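Local coordinates for protein phosphoribosylformylglycinamidine synthase 2 (Thermus thermophilus, PDB 3VIU) that binds ADP and a magnesium ion and belongs to the AIR synthase related family, carrying the family's N-terminal and C-terminal domains twice in one chain, at residues T204-I209 with T289-M294; G264-L269 with L299-S304; M555-P560 with E632-Y637. All blocks are in the same frame, centred on the assembly; numbering follows the deposited sequence.

Interaction 1 of 3, residues T204-I209 with T289-M294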
# COMPACT_ATOMS: atom_id res chain seq x y z
N THR A 204 21.74 11.64 -15.55
CA THR A 204 20.65 12.61 -15.48
C THR A 204 20.29 13.23 -16.83
O THR A 204 21.14 13.82 -17.49
CB THR A 204 20.99 13.75 -14.50
OG1 THR A 204 21.16 13.21 -13.19
CG2 THR A 204 19.89 14.78 -14.47
N GLY A 205 19.02 13.08 -17.20
CA GLY A 205 18.53 13.65 -18.44
C GLY A 205 17.38 14.62 -18.20
O GLY A 205 17.08 14.97 -17.06
N ARG A 206 16.74 15.07 -19.27
CA ARG A 206 15.62 15.99 -19.14
C ARG A 206 14.33 15.18 -19.01
O ARG A 206 13.51 15.14 -19.92
CB ARG A 206 15.56 16.93 -20.35
CG ARG A 206 16.46 18.14 -20.19
CD ARG A 206 16.55 19.00 -21.45
NE ARG A 206 17.44 18.41 -22.44
CZ ARG A 206 18.51 19.01 -22.94
NH1 ARG A 206 19.26 18.38 -23.84
NH2 ARG A 206 18.85 20.23 -22.56
N ASP A 207 14.19 14.53 -17.86
CA ASP A 207 13.04 13.68 -17.56
C ASP A 207 12.13 14.29 -16.49
O ASP A 207 12.60 14.77 -15.46
CB ASP A 207 13.51 12.31 -17.08
CG ASP A 207 14.39 11.60 -18.10
OD1 ASP A 207 15.01 10.58 -17.74
OD2 ASP A 207 14.47 12.05 -19.26
N GLY A 208 10.83 14.25 -16.75
CA GLY A 208 9.83 14.77 -15.83
C GLY A 208 10.20 16.01 -15.04
O GLY A 208 10.13 16.02 -13.81
N ILE A 209 10.60 17.07 -15.74
CA ILE A 209 10.98 18.31 -15.08
C ILE A 209 9.76 19.24 -14.96
O ILE A 209 9.21 19.70 -15.97
CB ILE A 209 12.09 19.06 -15.86
CG1 ILE A 209 13.33 18.16 -15.98
CG2 ILE A 209 12.44 20.36 -15.15
CD1 ILE A 209 14.44 18.76 -16.82
N THR A 289 25.74 13.20 -17.19
CA THR A 289 24.66 13.70 -18.03
C THR A 289 24.39 12.79 -19.23
O THR A 289 25.30 12.17 -19.77
CB THR A 289 24.97 15.12 -18.54
OG1 THR A 289 26.24 15.11 -19.21
CG2 THR A 289 25.01 16.11 -17.39
N ARG A 290 23.13 12.74 -19.65
CA ARG A 290 22.71 11.91 -20.78
C ARG A 290 22.41 12.77 -22.00
O ARG A 290 22.37 12.27 -23.13
CB ARG A 290 21.45 11.13 -20.40
CG ARG A 290 20.94 10.18 -21.47
CD ARG A 290 19.57 9.65 -21.08
NE ARG A 290 18.54 10.67 -21.22
CZ ARG A 290 17.40 10.69 -20.53
NH1 ARG A 290 16.51 11.66 -20.75
NH2 ARG A 290 17.15 9.76 -19.62
N GLU A 291 22.19 14.07 -21.77
CA GLU A 291 21.89 15.01 -22.84
C GLU A 291 22.77 16.25 -22.78
O GLU A 291 23.21 16.65 -21.70
CB GLU A 291 20.41 15.42 -22.78
CG GLU A 291 19.46 14.26 -23.00
CD GLU A 291 18.01 14.64 -22.78
OE1 GLU A 291 17.55 15.60 -23.44
OE2 GLU A 291 17.34 13.98 -21.96
N GLU A 292 23.02 16.85 -23.93
CA GLU A 292 23.87 18.03 -24.03
C GLU A 292 23.15 19.33 -23.71
O GLU A 292 21.93 19.41 -23.78
CB GLU A 292 24.46 18.11 -25.44
CG GLU A 292 25.69 18.98 -25.55
CD GLU A 292 26.24 19.05 -26.97
OE1 GLU A 292 26.16 18.04 -27.70
OE2 GLU A 292 26.77 20.12 -27.34
N GLY A 293 23.92 20.35 -23.34
CA GLY A 293 23.37 21.66 -23.05
C GLY A 293 22.30 21.75 -21.99
O GLY A 293 21.36 22.54 -22.11
N MSE A 294 22.43 20.95 -20.94
CA MSE A 294 21.45 20.97 -19.87
C MSE A 294 21.74 22.11 -18.92
O MSE A 294 22.86 22.28 -18.45
CB MSE A 294 21.48 19.64 -19.12
CG MSE A 294 20.95 18.50 -19.93
SE MSE A 294 20.84 16.89 -18.90
CE MSE A 294 19.33 17.33 -17.78
O HOH W 1 14.49 13.54 -22.78
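Gly205 and Met294, a selenomethionine, pack tightly on the buried side of this contact. The Met294 CE methyl sits 3.3 Å from Gly205 O, and its SE lies close to Thr204 O. Thr204 O accepts from Arg290 N (3.1 Å), within a single beta bridge of Thr204 to Thr289. The Thr204 hydroxyl, OG1, bonds to Arg307 and Tyr199. One face of the Arg290 guanidinium lies over the bare Gly205 CA. Both segments are loops that follow strands 196-201 and 279-283 of a PurM-type C-terminal domain. Arg206 is the centre of an inverse gamma turn. Arg206 N donates to Glu291 OE2 (3.0 Å, 170°).

The more open side is polar and carries a salt-bridge network. Arg206 meets Glu291 side-on, with NE 3.0 Å from OE1, from above the carboxylate plane. Its NH1 also reaches Glu292 O, and Met294 CG lies over the rim of one guanidinium face. NH2 pairs with Glu298. Arg290 grips Asp207 end-on, with NH1 2.6 Å from OD2 and NH2 3.0 Å from OD1. The same NH1 bonds to Glu291 OE2, so it stands between two carboxylates and probably offsets their repulsion. A water also donates to Glu291 OE2.

Interaction 2 of 3, residues G264-L269 with L299-S304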
# COMPACT_ATOMS: atom_id res chain seq x y z
N GLY A 264 14.27 15.09 -7.87
CA GLY A 264 15.61 14.54 -8.04
C GLY A 264 16.70 14.90 -7.04
O GLY A 264 16.57 14.69 -5.83
N LEU A 265 17.80 15.42 -7.57
CA LEU A 265 18.96 15.81 -6.77
C LEU A 265 18.62 16.81 -5.68
O LEU A 265 19.12 16.71 -4.56
CB LEU A 265 20.05 16.40 -7.67
CG LEU A 265 20.86 15.45 -8.55
CD1 LEU A 265 21.60 16.22 -9.62
CD2 LEU A 265 21.82 14.68 -7.67
N THR A 266 17.78 17.78 -6.00
CA THR A 266 17.39 18.78 -5.02
C THR A 266 16.80 18.15 -3.76
O THR A 266 17.28 18.42 -2.66
CB THR A 266 16.37 19.77 -5.63
OG1 THR A 266 16.97 20.44 -6.74
CG2 THR A 266 15.95 20.79 -4.59
N SER A 267 15.78 17.31 -3.90
CA SER A 267 15.15 16.68 -2.73
C SER A 267 16.04 15.64 -2.05
O SER A 267 16.00 15.48 -0.84
CB SER A 267 13.82 16.03 -3.13
OG SER A 267 14.02 15.01 -4.10
N SER A 268 16.83 14.92 -2.84
CA SER A 268 17.71 13.91 -2.27
C SER A 268 18.72 14.51 -1.30
O SER A 268 18.76 14.12 -0.13
CB SER A 268 18.47 13.18 -3.38
OG SER A 268 17.64 12.25 -4.05
N LEU A 269 19.52 15.45 -1.79
CA LEU A 269 20.56 16.09 -0.98
C LEU A 269 20.07 17.01 0.13
O LEU A 269 20.53 16.90 1.27
CB LEU A 269 21.52 16.85 -1.90
CG LEU A 269 22.05 15.99 -3.06
CD1 LEU A 269 23.00 16.81 -3.91
CD2 LEU A 269 22.75 14.75 -2.52
N LEU A 299 19.22 20.01 -14.50
CA LEU A 299 19.97 18.98 -13.81
C LEU A 299 19.42 18.82 -12.41
O LEU A 299 19.19 17.70 -11.94
CB LEU A 299 21.46 19.36 -13.76
CG LEU A 299 22.17 19.39 -15.13
CD1 LEU A 299 23.54 20.04 -14.99
CD2 LEU A 299 22.29 17.97 -15.67
N LEU A 300 19.18 19.94 -11.74
CA LEU A 300 18.67 19.95 -10.38
C LEU A 300 17.28 19.34 -10.19
O LEU A 300 17.02 18.68 -9.18
CB LEU A 300 18.65 21.38 -9.83
CG LEU A 300 19.99 22.01 -9.45
CD1 LEU A 300 19.82 23.50 -9.28
CD2 LEU A 300 20.51 21.39 -8.18
N LEU A 301 16.39 19.54 -11.16
CA LEU A 301 15.04 19.04 -11.02
C LEU A 301 14.67 17.81 -11.83
O LEU A 301 13.54 17.34 -11.78
CB LEU A 301 14.06 20.18 -11.30
CG LEU A 301 14.33 21.39 -10.40
CD1 LEU A 301 13.26 22.44 -10.57
CD2 LEU A 301 14.38 20.92 -8.96
N SER A 302 15.63 17.27 -12.59
CA SER A 302 15.36 16.08 -13.36
C SER A 302 14.94 14.98 -12.41
O SER A 302 15.45 14.88 -11.30
CB SER A 302 16.60 15.62 -14.11
OG SER A 302 16.41 14.30 -14.61
N GLU A 303 14.01 14.14 -12.86
CA GLU A 303 13.56 13.03 -12.04
C GLU A 303 13.83 11.74 -12.80
O GLU A 303 13.01 10.83 -12.82
CB GLU A 303 12.07 13.17 -11.73
CG GLU A 303 11.76 14.42 -10.93
CD GLU A 303 10.29 14.62 -10.64
OE1 GLU A 303 9.95 15.59 -9.93
OE2 GLU A 303 9.47 13.80 -11.12
N SER A 304 15.00 11.68 -13.45
CA SER A 304 15.38 10.50 -14.21
C SER A 304 15.39 9.29 -13.28
O SER A 304 15.80 9.41 -12.13
CB SER A 304 16.75 10.70 -14.84
OG SER A 304 16.72 11.76 -15.78
O HOH W 2 17.95 15.68 -10.58
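Thr266 OG1 donates to Leu300 O across the contact, at 3.0 Å. It approaches from well above the carbonyl plane, 60° out of it, and not along a lone pair. Thr266 chi1 of -61° turns OG1 beside the backbone N. Both groups can therefore face the same carbonyl, and Thr266 N adds a weak bond to Leu300 O at 3.4 Å.

Leucine carbons lie beside the hydroxyl: Leu301 CD2 is 3.4 Å, and Leu300 CB 3.6 Å, from Thr266 OG1. The Thr266 and Leu301 side chains run at a slant to each other. Leu301 starts out away from 264-269, yet its CD2 branch arrives beside Thr266. Leu33 of helix 28-37 touches both residues. Leu265 points toward the other segment and lays its CD1 methyl near Leu299 O.

Near Gly264 the contact is made by backbone. Gly264 has no side chain, and its CA makes a CH...O contact with Ser302 O at 3.3 Å. A water joins the two backbones. It accepts from Leu265 N (3.0 Å) and lies 2.7 Å from Ser302 O, with Leu299 O also close by.

The carbonyls near the end of helix 296-301 face N-H groups near the start of helix 264-275. The partial negative charge at one helix end and the positive at the other would probably favour this. Ser302 forms an ST turn as the chain leaves the helix, with Ser304 N bonded to its OG, and the same OG bonds to Gly205 O. The Glu303 side chain lies about 9 Å from the bound ADP, its carboxylate bonded to Ala263 N, and Ser268 OG bonds to the backbone of Asp259, a residue of the ADP pocket. The helix pair belongs to the C-terminal domain of the PurM-type fold.

Interaction 3 of 3, residues M555-P560 with E632-Y637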
# COMPACT_ATOMS: atom_id res chain seq x y z
N MSE A 555 -6.96 -20.23 3.23
CA MSE A 555 -8.41 -20.20 3.09
C MSE A 555 -9.09 -21.42 2.48
O MSE A 555 -10.26 -21.66 2.75
CB MSE A 555 -8.80 -18.99 2.27
CG MSE A 555 -8.43 -19.15 0.81
SE MSE A 555 -9.16 -17.75 -0.26
CE MSE A 555 -11.02 -18.19 -0.04
N GLY A 556 -8.38 -22.17 1.65
CA GLY A 556 -9.00 -23.30 0.99
C GLY A 556 -9.36 -24.53 1.80
O GLY A 556 -8.57 -24.99 2.64
N PHE A 557 -10.56 -25.06 1.58
CA PHE A 557 -10.95 -26.28 2.28
C PHE A 557 -9.97 -27.32 1.74
O PHE A 557 -9.86 -27.49 0.53
CB PHE A 557 -12.38 -26.69 1.94
CG PHE A 557 -13.43 -25.77 2.50
CD1 PHE A 557 -13.32 -25.28 3.80
CD2 PHE A 557 -14.56 -25.44 1.75
CE1 PHE A 557 -14.31 -24.46 4.34
CE2 PHE A 557 -15.56 -24.62 2.28
CZ PHE A 557 -15.44 -24.13 3.58
N ARG A 558 -9.26 -28.00 2.62
CA ARG A 558 -8.28 -28.96 2.16
C ARG A 558 -8.67 -30.43 2.20
O ARG A 558 -8.08 -31.24 1.48
CB ARG A 558 -6.96 -28.75 2.92
CG ARG A 558 -5.94 -27.98 2.09
CD ARG A 558 -4.66 -27.69 2.86
NE ARG A 558 -4.85 -26.68 3.88
CZ ARG A 558 -3.87 -26.15 4.60
NH1 ARG A 558 -4.13 -25.23 5.52
NH2 ARG A 558 -2.62 -26.55 4.42
N ARG A 559 -9.65 -30.76 3.03
CA ARG A 559 -10.08 -32.15 3.14
C ARG A 559 -11.51 -32.27 3.63
O ARG A 559 -12.02 -31.39 4.33
CB ARG A 559 -9.15 -32.90 4.11
CG ARG A 559 -8.75 -32.08 5.33
CD ARG A 559 -8.01 -32.89 6.40
NE ARG A 559 -6.77 -33.49 5.91
CZ ARG A 559 -6.68 -34.71 5.39
NH1 ARG A 559 -7.76 -35.48 5.29
NH2 ARG A 559 -5.51 -35.18 4.97
N PRO A 560 -12.19 -33.36 3.25
CA PRO A 560 -13.58 -33.58 3.67
C PRO A 560 -13.67 -34.03 5.13
O PRO A 560 -12.71 -34.59 5.67
CB PRO A 560 -14.05 -34.66 2.70
CG PRO A 560 -12.80 -35.46 2.47
CD PRO A 560 -11.76 -34.38 2.28
N GLU A 632 -15.57 -19.02 -1.95
CA GLU A 632 -14.15 -18.80 -2.18
C GLU A 632 -13.28 -19.88 -1.56
O GLU A 632 -12.18 -20.13 -2.02
CB GLU A 632 -13.73 -17.43 -1.63
CG GLU A 632 -14.29 -16.25 -2.42
CD GLU A 632 -13.88 -14.90 -1.87
OE1 GLU A 632 -13.52 -14.01 -2.67
OE2 GLU A 632 -13.93 -14.72 -0.63
N MSE A 633 -13.79 -20.53 -0.52
CA MSE A 633 -13.01 -21.56 0.16
C MSE A 633 -13.00 -22.90 -0.56
O MSE A 633 -12.16 -23.74 -0.29
CB MSE A 633 -13.51 -21.73 1.59
CG MSE A 633 -13.33 -20.49 2.44
SE MSE A 633 -14.14 -20.63 4.20
CE MSE A 633 -12.64 -21.34 5.20
N THR A 634 -13.93 -23.08 -1.49
CA THR A 634 -14.02 -24.33 -2.24
C THR A 634 -13.16 -24.31 -3.51
O THR A 634 -12.86 -25.36 -4.08
CB THR A 634 -15.46 -24.59 -2.66
OG1 THR A 634 -15.81 -23.70 -3.72
CG2 THR A 634 -16.41 -24.34 -1.49
N PHE A 635 -12.77 -23.12 -3.95
CA PHE A 635 -11.97 -22.98 -5.17
C PHE A 635 -10.53 -23.53 -5.17
O PHE A 635 -10.13 -24.24 -6.10
CB PHE A 635 -11.90 -21.50 -5.59
CG PHE A 635 -13.24 -20.87 -5.85
CD1 PHE A 635 -14.31 -21.63 -6.31
CD2 PHE A 635 -13.41 -19.50 -5.69
CE1 PHE A 635 -15.54 -21.04 -6.60
CE2 PHE A 635 -14.63 -18.89 -5.98
CZ PHE A 635 -15.70 -19.66 -6.44
N PRO A 636 -9.73 -23.21 -4.14
CA PRO A 636 -8.35 -23.70 -4.09
C PRO A 636 -8.09 -25.20 -4.28
O PRO A 636 -7.17 -25.57 -5.01
CB PRO A 636 -7.85 -23.18 -2.75
CG PRO A 636 -8.61 -21.90 -2.59
CD PRO A 636 -10.01 -22.33 -2.99
N TYR A 637 -8.89 -26.05 -3.64
CA TYR A 637 -8.70 -27.50 -3.74
C TYR A 637 -9.89 -28.26 -4.29
O TYR A 637 -9.84 -29.48 -4.39
CB TYR A 637 -8.34 -28.07 -2.37
CG TYR A 637 -7.04 -27.54 -1.82
CD1 TYR A 637 -5.82 -28.08 -2.22
CD2 TYR A 637 -7.03 -26.47 -0.92
CE1 TYR A 637 -4.62 -27.59 -1.73
CE2 TYR A 637 -5.84 -25.97 -0.42
CZ TYR A 637 -4.64 -26.53 -0.83
OH TYR A 637 -3.45 -26.04 -0.34
O HOH W 3 -10.87 -25.90 -1.45
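A chi1 of -70° sets the Phe557 ring beside its own backbone N, and chi2 turns one face against Met633. Tyr637 has a similar chi1, -63°, which brings its ring alongside Arg558. Met633 is a selenomethionine. Its CB stands over the centre of the Phe557 ring, 3.6 Å from the centroid and 14° off the normal, as a CH-pi contact. Its SE reaches the same ring obliquely, in a Met-aromatic contact. Thr634 CG2 meets the ring at its edge.

Arg558 and Tyr637 run side by side in the same direction. Arg558 CG sits over the tyrosine ring, offset toward the rim, 3.5 Å from the centroid. Beyond it, Tyr637 OH bonds to Glu554. Between these two ring contacts the backbones are joined directly. Phe557 N donates to Met633 O at 2.8 Å in a nearly straight bond. A water also donates to Met633 O (2.8 Å) and to Phe557 O (2.7 Å), and accepts from Tyr637 N (3.0 Å).

Met555, also a selenomethionine, bends so that its CE methyl comes close to Glu632 O and CB. Gly556 CA lies against the Pro636 ring. The Glu632 side chain is about 6 Å from the bound magnesium ion, and Met555 also touches Asp430 of that metal site.

The contact joins a loop before strand 563-567 to the last part of helix 625-634 and the residues just after it. No salt bridge crosses it. A backbone N-H and a water both donate to Met633 O, so this carbonyl can probably lie among rings and methyls at little cost.

From the N terminus, interaction 1 opens at 204-209, after strand 196-201. Interaction 2 opens at 264-269, on helix 264-275. Interaction 1 then closes at 289-294, and interaction 2 closes at 299-304. The two loops therefore cross. They also touch in space: Gly205 O and Ser302 OG probably share a hydrogen bond. Together they tie the loops after two sheet strands to two helices of one AIR synthase related C-terminal domain. Interaction 3 comes later in series. It closes a separate loop between 555-560 and 632-637, on the opposite side of the chain's centre, tying the loop before strand 563-567 to the end of helix 625-634. Its centre lies about 54 Å from that of interaction 1.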